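Local coordinates for protein histidinol-phosphatase (Listeria monocytogenes str. 4b H7858, PDB 3DCP) that probably hydrolyses L-histidinol phosphate to L-histidinol and phosphate, a step of histidine biosynthesis, at a metal centre of the PHP family, at residues Ala41-Glu46 with Glu93-Ile98; Gly5-Glu10 with Asp33-Val38. All blocks are in the same frame, centred on the assembly; numbering follows the deposited sequence.

Contact 1 of 2, residues Ala41-Glu46 with Glu93-Ile98; sequences APLSSE and EVDYLI. With FE (Fe (III) ion), chain E; FE (Fe (III) ion), chain F.
A41 and E93 make the polar link between these two segments: the amide N of A41 donates to the carbonyl O of E93 over 3.3 Å, nearly straight at 166° but long enough to count as weak. Just beyond, the CB of A41 points at the backbone of V94, and F107 of helix 101-111 packs on the same methyl.

The remaining contacts are van der Waals packing by leucine methyls, partly on polar atoms. The L43 side chain runs aslant to that of D95, and its CD2 lies 3.6 Å from D95 OD2. The same CD2 meets CD2 of L97 at 4.3 Å, methyl against methyl. The other methyl of L97, CD1, sits 4.0 Å from the backbone N of S44 and also touches its CB. With CG anti to its carbonyl carbon (chi1 -58°), L97 extends its fork toward the loop, a methyl to each residue. S44 is the N-cap of helix 45-49, and its OG is taken by the N of F47.

In the PHP fold, a TIM-barrel relative, metal ligands gather at the C-terminal ends of the strands, and strand 87-95 follows that rule while the loop after strand 34-40 packs beside it.

Metal binding is the third kind of interaction. E93 holds its CG anti to the backbone N (chi1 167°), and the extended chain takes the carboxylate away from the loop. There it bridges two iron ions, with E93 OE2 2.3 Å from the iron of chain E and E93 OE1 2.2 Å from that of chain F. A water at 2.4 Å, H123 and H181 also bind the chain E iron, and S121 hydrogen-bonds E93 OE2. D95 OD1 accepts a second-shell bond with ND1 of H123, which probably steadies that imidazole.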
ATOM      1  N   ALA A  41      -0.029  -6.950  -7.410  1.00 22.98           N
ATOM      2  CA  ALA A  41       0.199  -8.337  -7.787  1.00 22.94           C
ATOM      3  C   ALA A  41      -1.145  -9.049  -7.915  1.00 23.59           C
ATOM      4  O   ALA A  41      -2.085  -8.745  -7.186  1.00 22.65           O
ATOM      5  CB  ALA A  41       1.067  -9.029  -6.740  1.00 22.94           C
ATOM      6  N   PRO A  42      -1.255  -9.997  -8.857  1.00 23.42           N
ATOM      7  CA  PRO A  42      -2.505 -10.735  -9.048  1.00 24.19           C
ATOM      8  C   PRO A  42      -2.948 -11.420  -7.748  1.00 24.64           C
ATOM      9  O   PRO A  42      -2.124 -11.931  -6.996  1.00 23.90           O
ATOM     10  CB  PRO A  42      -2.145 -11.741 -10.139  1.00 23.68           C
ATOM     11  CG  PRO A  42      -1.112 -10.996 -10.947  1.00 23.11           C
ATOM     12  CD  PRO A  42      -0.251 -10.400  -9.857  1.00 23.81           C
ATOM     13  N   LEU A  43      -4.248 -11.403  -7.476  1.00 25.51           N
ATOM     14  CA  LEU A  43      -4.763 -12.033  -6.267  1.00 26.96           C
ATOM     15  C   LEU A  43      -4.855 -13.538  -6.460  1.00 28.22           C
ATOM     16  O   LEU A  43      -4.806 -14.033  -7.587  1.00 28.90           O
ATOM     17  CB  LEU A  43      -6.153 -11.496  -5.931  1.00 26.57           C
ATOM     18  CG  LEU A  43      -6.282 -10.005  -5.631  1.00 26.06           C
ATOM     19  CD1 LEU A  43      -7.754  -9.669  -5.401  1.00 25.79           C
ATOM     20  CD2 LEU A  43      -5.441  -9.637  -4.415  1.00 26.95           C
ATOM     21  N   SER A  44      -4.978 -14.263  -5.355  1.00 28.80           N
ATOM     22  CA  SER A  44      -5.127 -15.712  -5.409  1.00 29.00           C
ATOM     23  C   SER A  44      -6.529 -16.061  -5.910  1.00 29.41           C
ATOM     24  O   SER A  44      -7.519 -15.505  -5.435  1.00 28.95           O
ATOM     25  CB  SER A  44      -4.919 -16.306  -4.017  1.00 28.87           C
ATOM     26  OG  SER A  44      -5.696 -17.476  -3.853  1.00 30.11           O
ATOM     27  N   SER A  45      -6.612 -16.966  -6.882  1.00 30.08           N
ATOM     28  CA  SER A  45      -7.907 -17.381  -7.423  1.00 31.04           C
ATOM     29  C   SER A  45      -8.765 -17.978  -6.307  1.00 30.91           C
ATOM     30  O   SER A  45      -9.983 -17.795  -6.279  1.00 31.11           O
ATOM     31  CB  SER A  45      -7.711 -18.407  -8.540  1.00 31.24           C
ATOM     32  OG  SER A  45      -6.905 -19.480  -8.091  1.00 35.03           O
ATOM     33  N   GLU A  46      -8.116 -18.690  -5.391  1.00 31.63           N
ATOM     34  CA  GLU A  46      -8.793 -19.289  -4.247  1.00 32.62           C
ATOM     35  C   GLU A  46      -9.374 -18.161  -3.396  1.00 30.98           C
ATOM     36  O   GLU A  46     -10.548 -18.181  -3.020  1.00 31.11           O
ATOM     37  CB  GLU A  46      -7.791 -20.092  -3.411  1.00 33.51           C
ATOM     38  CG  GLU A  46      -7.984 -21.604  -3.426  1.00 41.52           C
ATOM     39  CD  GLU A  46      -9.159 -22.056  -2.572  1.00 48.84           C
ATOM     40  OE1 GLU A  46      -9.190 -21.703  -1.373  1.00 52.08           O
ATOM     41  OE2 GLU A  46     -10.046 -22.770  -3.092  1.00 50.59           O
ATOM     42  N   GLU A  93       3.137  -4.201  -5.481  1.00 18.44           N
ATOM     43  CA  GLU A  93       2.545  -3.856  -4.204  1.00 18.28           C
ATOM     44  C   GLU A  93       1.885  -5.203  -3.919  1.00 18.74           C
ATOM     45  O   GLU A  93       0.876  -5.551  -4.529  1.00 19.05           O
ATOM     46  CB  GLU A  93       1.472  -2.785  -4.318  1.00 16.89           C
ATOM     47  CG  GLU A  93       0.666  -2.693  -3.033  1.00 16.88           C
ATOM     48  CD  GLU A  93      -0.150  -1.424  -2.924  1.00 18.00           C
ATOM     49  OE1 GLU A  93      -0.557  -0.894  -3.968  1.00 11.18           O
ATOM     50  OE2 GLU A  93      -0.399  -0.976  -1.796  1.00 19.53           O
ATOM     51  N   VAL A  94       2.497  -5.982  -3.043  1.00 19.40           N
ATOM     52  CA  VAL A  94       1.982  -7.304  -2.737  1.00 19.18           C
ATOM     53  C   VAL A  94       0.934  -7.304  -1.645  1.00 19.64           C
ATOM     54  O   VAL A  94       1.158  -6.786  -0.557  1.00 19.27           O
ATOM     55  CB  VAL A  94       3.127  -8.252  -2.337  1.00 19.77           C
ATOM     56  CG1 VAL A  94       2.570  -9.644  -2.049  1.00 18.38           C
ATOM     57  CG2 VAL A  94       4.176  -8.299  -3.446  1.00 17.67           C
ATOM     58  N   ASP A  95      -0.218  -7.891  -1.953  1.00 20.47           N
ATOM     59  CA  ASP A  95      -1.313  -7.995  -0.997  1.00 21.20           C
ATOM     60  C   ASP A  95      -1.008  -9.056   0.048  1.00 21.48           C
ATOM     61  O   ASP A  95      -0.687 -10.200  -0.301  1.00 21.61           O
ATOM     62  CB  ASP A  95      -2.605  -8.411  -1.702  1.00 21.65           C
ATOM     63  CG  ASP A  95      -3.468  -7.238  -2.093  1.00 23.09           C
ATOM     64  OD1 ASP A  95      -4.183  -6.705  -1.214  1.00 24.34           O
ATOM     65  OD2 ASP A  95      -3.438  -6.859  -3.283  1.00 25.11           O
ATOM     66  N   TYR A  96      -1.079  -8.685   1.321  1.00 21.06           N
ATOM     67  CA  TYR A  96      -0.916  -9.687   2.359  1.00 21.65           C
ATOM     68  C   TYR A  96      -2.314 -10.291   2.506  1.00 22.40           C
ATOM     69  O   TYR A  96      -3.255  -9.622   2.930  1.00 21.91           O
ATOM     70  CB  TYR A  96      -0.460  -9.084   3.691  1.00 21.56           C
ATOM     71  CG  TYR A  96      -0.348 -10.145   4.764  1.00 21.43           C
ATOM     72  CD1 TYR A  96       0.585 -11.183   4.651  1.00 22.17           C
ATOM     73  CD2 TYR A  96      -1.227 -10.168   5.844  1.00 22.97           C
ATOM     74  CE1 TYR A  96       0.626 -12.218   5.581  1.00 21.76           C
ATOM     75  CE2 TYR A  96      -1.191 -11.199   6.779  1.00 22.37           C
ATOM     76  CZ  TYR A  96      -0.266 -12.216   6.637  1.00 23.00           C
ATOM     77  OH  TYR A  96      -0.253 -13.240   7.546  1.00 24.53           O
ATOM     78  N   LEU A  97      -2.464 -11.539   2.091  1.00 23.22           N
ATOM     79  CA  LEU A  97      -3.754 -12.199   2.172  1.00 23.65           C
ATOM     80  C   LEU A  97      -3.778 -13.138   3.367  1.00 23.48           C
ATOM     81  O   LEU A  97      -3.146 -14.193   3.360  1.00 22.43           O
ATOM     82  CB  LEU A  97      -4.025 -12.953   0.868  1.00 24.10           C
ATOM     83  CG  LEU A  97      -4.019 -12.094  -0.406  1.00 24.78           C
ATOM     84  CD1 LEU A  97      -4.096 -12.989  -1.641  1.00 26.29           C
ATOM     85  CD2 LEU A  97      -5.186 -11.112  -0.386  1.00 22.40           C
ATOM     86  N   ILE A  98      -4.500 -12.726   4.400  1.00 23.89           N
ATOM     87  CA  ILE A  98      -4.615 -13.502   5.627  1.00 25.04           C
ATOM     88  C   ILE A  98      -5.129 -14.917   5.360  1.00 25.55           C
ATOM     89  O   ILE A  98      -6.228 -15.102   4.838  1.00 24.78           O
ATOM     90  CB  ILE A  98      -5.556 -12.794   6.629  1.00 25.32           C
ATOM     91  CG1 ILE A  98      -4.933 -11.467   7.070  1.00 24.00           C
ATOM     92  CG2 ILE A  98      -5.810 -13.688   7.842  1.00 28.55           C
ATOM     93  CD1 ILE A  98      -5.896 -10.546   7.793  1.00 25.56           C
TER
HETATM   94 FE    FE E 310      -2.457  -0.064  -1.381  1.00 23.58          FE
HETATM   95 FE    FE F 311      -0.728   1.348  -4.136  1.00 22.43          FE
HETATM   96  O   HOH W   1      -4.390   1.150  -0.532  1.00 43.32           O

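Contact 2 of 2, residues Gly5-Glu10 with Asp33-Val38; sequences GHTHTE and DEYSIV. With FE (Fe (III) ion), chain F.
Strands 3-7 and 34-40, joined through helix 20-29, form a parallel beta-alpha-beta unit, and T7 carries the hydrogen bonds between them here. The N of V38 donates to the O of T7 at 3.1 Å, whereas the bond from T7 N to S36 O is weak. T7 OG1 gives S36 O a second, shorter bond of 2.7 Å, arriving from above the carbonyl plane. That hydroxyl lies between its backbone N and carbonyl carbon (chi1 71°); the same rotation sets CG2 anti to the carbonyl carbon, where it lies over one face of the Y35 ring in a CH-pi contact, 4.0 Å from the centroid. A water donates to both T7 OG1 and H8 O and bonds Y35 OH, linking the phenol to T7 at the strand end and to H8 in the loop beyond.

Further along, methyl meets methyl where T9 CG2 and I37 CG2 approach to 3.5 Å, the two side chains at about a right angle. V38 CG2 packs against H6, 3.8 Å from H6 CD2, and V38 O lies 3.2 Å from H8 CE1. H6 NE2 and H8 NE2 bind the chain F iron at 2.2 and 2.3 Å, with E93 and D258 as further ligands; E39 OE2 hydrogen-bonds H8 ND1, a second-shell contact that probably steadies the ring. The alternating His-X-His at the end of the first strand is the metal-binding signature of PHP domains.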
ATOM      1  N   GLY A   5       8.597   5.760  -3.799  1.00 20.40           N
ATOM      2  CA  GLY A   5       8.618   4.309  -3.759  1.00 20.01           C
ATOM      3  C   GLY A   5       7.268   3.637  -3.903  1.00 20.02           C
ATOM      4  O   GLY A   5       7.098   2.486  -3.498  1.00 20.91           O
ATOM      5  N   HIS A   6       6.299   4.326  -4.491  1.00 19.73           N
ATOM      6  CA  HIS A   6       4.982   3.721  -4.615  1.00 18.82           C
ATOM      7  C   HIS A   6       4.168   4.338  -5.746  1.00 19.13           C
ATOM      8  O   HIS A   6       3.504   5.356  -5.561  1.00 18.07           O
ATOM      9  CB  HIS A   6       4.255   3.861  -3.267  1.00 19.32           C
ATOM     10  CG  HIS A   6       3.078   2.956  -3.103  1.00 18.49           C
ATOM     11  ND1 HIS A   6       2.586   2.599  -1.866  1.00 18.33           N
ATOM     12  CD2 HIS A   6       2.276   2.354  -4.014  1.00 16.33           C
ATOM     13  CE1 HIS A   6       1.532   1.817  -2.021  1.00 18.17           C
ATOM     14  NE2 HIS A   6       1.326   1.653  -3.315  1.00 17.88           N
ATOM     15  N   THR A   7       4.235   3.727  -6.928  1.00 18.69           N
ATOM     16  CA  THR A   7       3.470   4.218  -8.073  1.00 19.68           C
ATOM     17  C   THR A   7       2.832   3.072  -8.854  1.00 19.99           C
ATOM     18  O   THR A   7       3.272   1.925  -8.774  1.00 19.96           O
ATOM     19  CB  THR A   7       4.342   5.024  -9.041  1.00 19.49           C
ATOM     20  OG1 THR A   7       5.233   4.135  -9.726  1.00 19.21           O
ATOM     21  CG2 THR A   7       5.149   6.085  -8.278  1.00 17.78           C
ATOM     22  N   HIS A   8       1.799   3.395  -9.621  1.00 20.50           N
ATOM     23  CA  HIS A   8       1.087   2.392 -10.396  1.00 21.17           C
ATOM     24  C   HIS A   8       1.087   2.696 -11.891  1.00 21.62           C
ATOM     25  O   HIS A   8       1.607   3.726 -12.319  1.00 20.75           O
ATOM     26  CB  HIS A   8      -0.326   2.240  -9.838  1.00 20.98           C
ATOM     27  CG  HIS A   8      -0.349   1.613  -8.480  1.00 22.64           C
ATOM     28  ND1 HIS A   8      -0.299   0.247  -8.290  1.00 21.49           N
ATOM     29  CD2 HIS A   8      -0.338   2.164  -7.243  1.00 23.08           C
ATOM     30  CE1 HIS A   8      -0.263  -0.016  -6.995  1.00 20.90           C
ATOM     31  NE2 HIS A   8      -0.286   1.131  -6.338  1.00 22.21           N
ATOM     32  N   THR A   9       0.507   1.795 -12.682  1.00 22.45           N
ATOM     33  CA  THR A   9       0.530   1.928 -14.134  1.00 23.50           C
ATOM     34  C   THR A   9      -0.796   1.636 -14.820  1.00 24.81           C
ATOM     35  O   THR A   9      -1.824   1.441 -14.171  1.00 25.56           O
ATOM     36  CB  THR A   9       1.564   0.961 -14.746  1.00 23.68           C
ATOM     37  OG1 THR A   9       1.080  -0.386 -14.629  1.00 23.01           O
ATOM     38  CG2 THR A   9       2.897   1.071 -14.017  1.00 22.69           C
ATOM     39  N   GLU A  10      -0.747   1.578 -16.149  1.00 25.86           N
ATOM     40  CA  GLU A  10      -1.922   1.281 -16.955  1.00 26.95           C
ATOM     41  C   GLU A  10      -2.355  -0.173 -16.751  1.00 27.63           C
ATOM     42  O   GLU A  10      -3.434  -0.576 -17.189  1.00 27.20           O
ATOM     43  CB  GLU A  10      -1.635   1.537 -18.443  1.00 26.58           C
ATOM     44  CG  GLU A  10      -0.574   0.621 -19.071  1.00 28.00           C
ATOM     45  CD  GLU A  10       0.857   1.136 -18.909  1.00 27.24           C
ATOM     46  OE1 GLU A  10       1.093   2.044 -18.083  1.00 27.48           O
ATOM     47  OE2 GLU A  10       1.752   0.617 -19.612  1.00 28.62           O
ATOM     48  N   ASP A  33      14.642  11.537  -8.695  1.00 30.14           N
ATOM     49  CA  ASP A  33      15.782  10.826  -9.255  1.00 31.22           C
ATOM     50  C   ASP A  33      15.715   9.323  -9.013  1.00 30.44           C
ATOM     51  O   ASP A  33      16.565   8.573  -9.483  1.00 29.71           O
ATOM     52  CB  ASP A  33      17.092  11.400  -8.718  1.00 32.46           C
ATOM     53  CG  ASP A  33      17.063  11.609  -7.234  1.00 36.15           C
ATOM     54  OD1 ASP A  33      17.026  10.600  -6.496  1.00 41.79           O
ATOM     55  OD2 ASP A  33      17.077  12.787  -6.807  1.00 40.62           O
ATOM     56  N   GLU A  34      14.696   8.888  -8.279  1.00 29.18           N
ATOM     57  CA  GLU A  34      14.496   7.468  -8.007  1.00 28.10           C
ATOM     58  C   GLU A  34      12.990   7.239  -8.037  1.00 27.02           C
ATOM     59  O   GLU A  34      12.225   7.993  -7.435  1.00 25.67           O
ATOM     60  CB  GLU A  34      15.086   7.084  -6.661  1.00 28.15           C
ATOM     61  CG  GLU A  34      15.425   5.610  -6.576  1.00 30.61           C
ATOM     62  CD  GLU A  34      16.310   5.282  -5.397  1.00 32.72           C
ATOM     63  OE1 GLU A  34      16.673   6.209  -4.651  1.00 33.86           O
ATOM     64  OE2 GLU A  34      16.642   4.094  -5.217  1.00 37.58           O
ATOM     65  N   TYR A  35      12.568   6.195  -8.740  1.00 25.86           N
ATOM     66  CA  TYR A  35      11.149   5.943  -8.937  1.00 25.06           C
ATOM     67  C   TYR A  35      10.833   4.449  -8.972  1.00 24.72           C
ATOM     68  O   TYR A  35      11.430   3.701  -9.750  1.00 25.22           O
ATOM     69  CB  TYR A  35      10.760   6.610 -10.260  1.00 24.41           C
ATOM     70  CG  TYR A  35       9.302   6.614 -10.653  1.00 23.98           C
ATOM     71  CD1 TYR A  35       8.510   7.736 -10.436  1.00 22.99           C
ATOM     72  CD2 TYR A  35       8.737   5.529 -11.318  1.00 22.11           C
ATOM     73  CE1 TYR A  35       7.193   7.787 -10.888  1.00 22.88           C
ATOM     74  CE2 TYR A  35       7.428   5.565 -11.771  1.00 22.76           C
ATOM     75  CZ  TYR A  35       6.659   6.701 -11.556  1.00 23.60           C
ATOM     76  OH  TYR A  35       5.378   6.763 -12.056  1.00 22.37           O
ATOM     77  N   SER A  36       9.891   4.017  -8.137  1.00 23.42           N
ATOM     78  CA  SER A  36       9.515   2.606  -8.098  1.00 22.40           C
ATOM     79  C   SER A  36       8.112   2.321  -8.626  1.00 21.69           C
ATOM     80  O   SER A  36       7.122   2.935  -8.212  1.00 20.94           O
ATOM     81  CB  SER A  36       9.627   2.043  -6.674  1.00 21.81           C
ATOM     82  OG  SER A  36      10.973   1.890  -6.263  1.00 22.25           O
ATOM     83  N   ILE A  37       8.055   1.361  -9.542  1.00 21.44           N
ATOM     84  CA  ILE A  37       6.815   0.899 -10.138  1.00 21.23           C
ATOM     85  C   ILE A  37       6.450  -0.388  -9.395  1.00 21.25           C
ATOM     86  O   ILE A  37       7.073  -1.438  -9.586  1.00 20.39           O
ATOM     87  CB  ILE A  37       7.010   0.593 -11.633  1.00 21.46           C
ATOM     88  CG1 ILE A  37       7.408   1.874 -12.369  1.00 22.05           C
ATOM     89  CG2 ILE A  37       5.743  -0.016 -12.211  1.00 22.76           C
ATOM     90  CD1 ILE A  37       7.939   1.643 -13.766  1.00 25.06           C
ATOM     91  N   VAL A  38       5.456  -0.290  -8.522  1.00 20.50           N
ATOM     92  CA  VAL A  38       5.027  -1.427  -7.738  1.00 20.76           C
ATOM     93  C   VAL A  38       3.550  -1.683  -7.994  1.00 20.95           C
ATOM     94  O   VAL A  38       2.685  -1.366  -7.175  1.00 19.92           O
ATOM     95  CB  VAL A  38       5.284  -1.170  -6.246  1.00 20.11           C
ATOM     96  CG1 VAL A  38       6.779  -1.269  -5.961  1.00 20.73           C
ATOM     97  CG2 VAL A  38       4.793   0.226  -5.866  1.00 20.10           C
TER
HETATM   98 FE    FE F 311      -0.728   1.348  -4.136  1.00 22.43          FE
HETATM   99  O   HOH W   2       4.328   4.274 -12.204  1.00 23.36           O

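Both contacts are buried and belong to one sheet, in which strand 34-40 lies between strands 3-7 and 87-95. Contact 2 pairs neighbouring strands directly and combines backbone bonds with a threonine hydroxyl, a water, side-chain packing and two iron-binding histidines. Contact 1 instead lays the loop after strand 34-40 along the end of strand 87-95, relying on one weak amide bond and on leucine methyls, with a smaller interface. They converge at the chain F iron, where E93 OE1 lies 3.2 Å from H6 NE2, while E93 CB packs on V38 O. At that iron the two histidines come from contact 2 and the bridging carboxylate from contact 1, with D258 the remaining ligand.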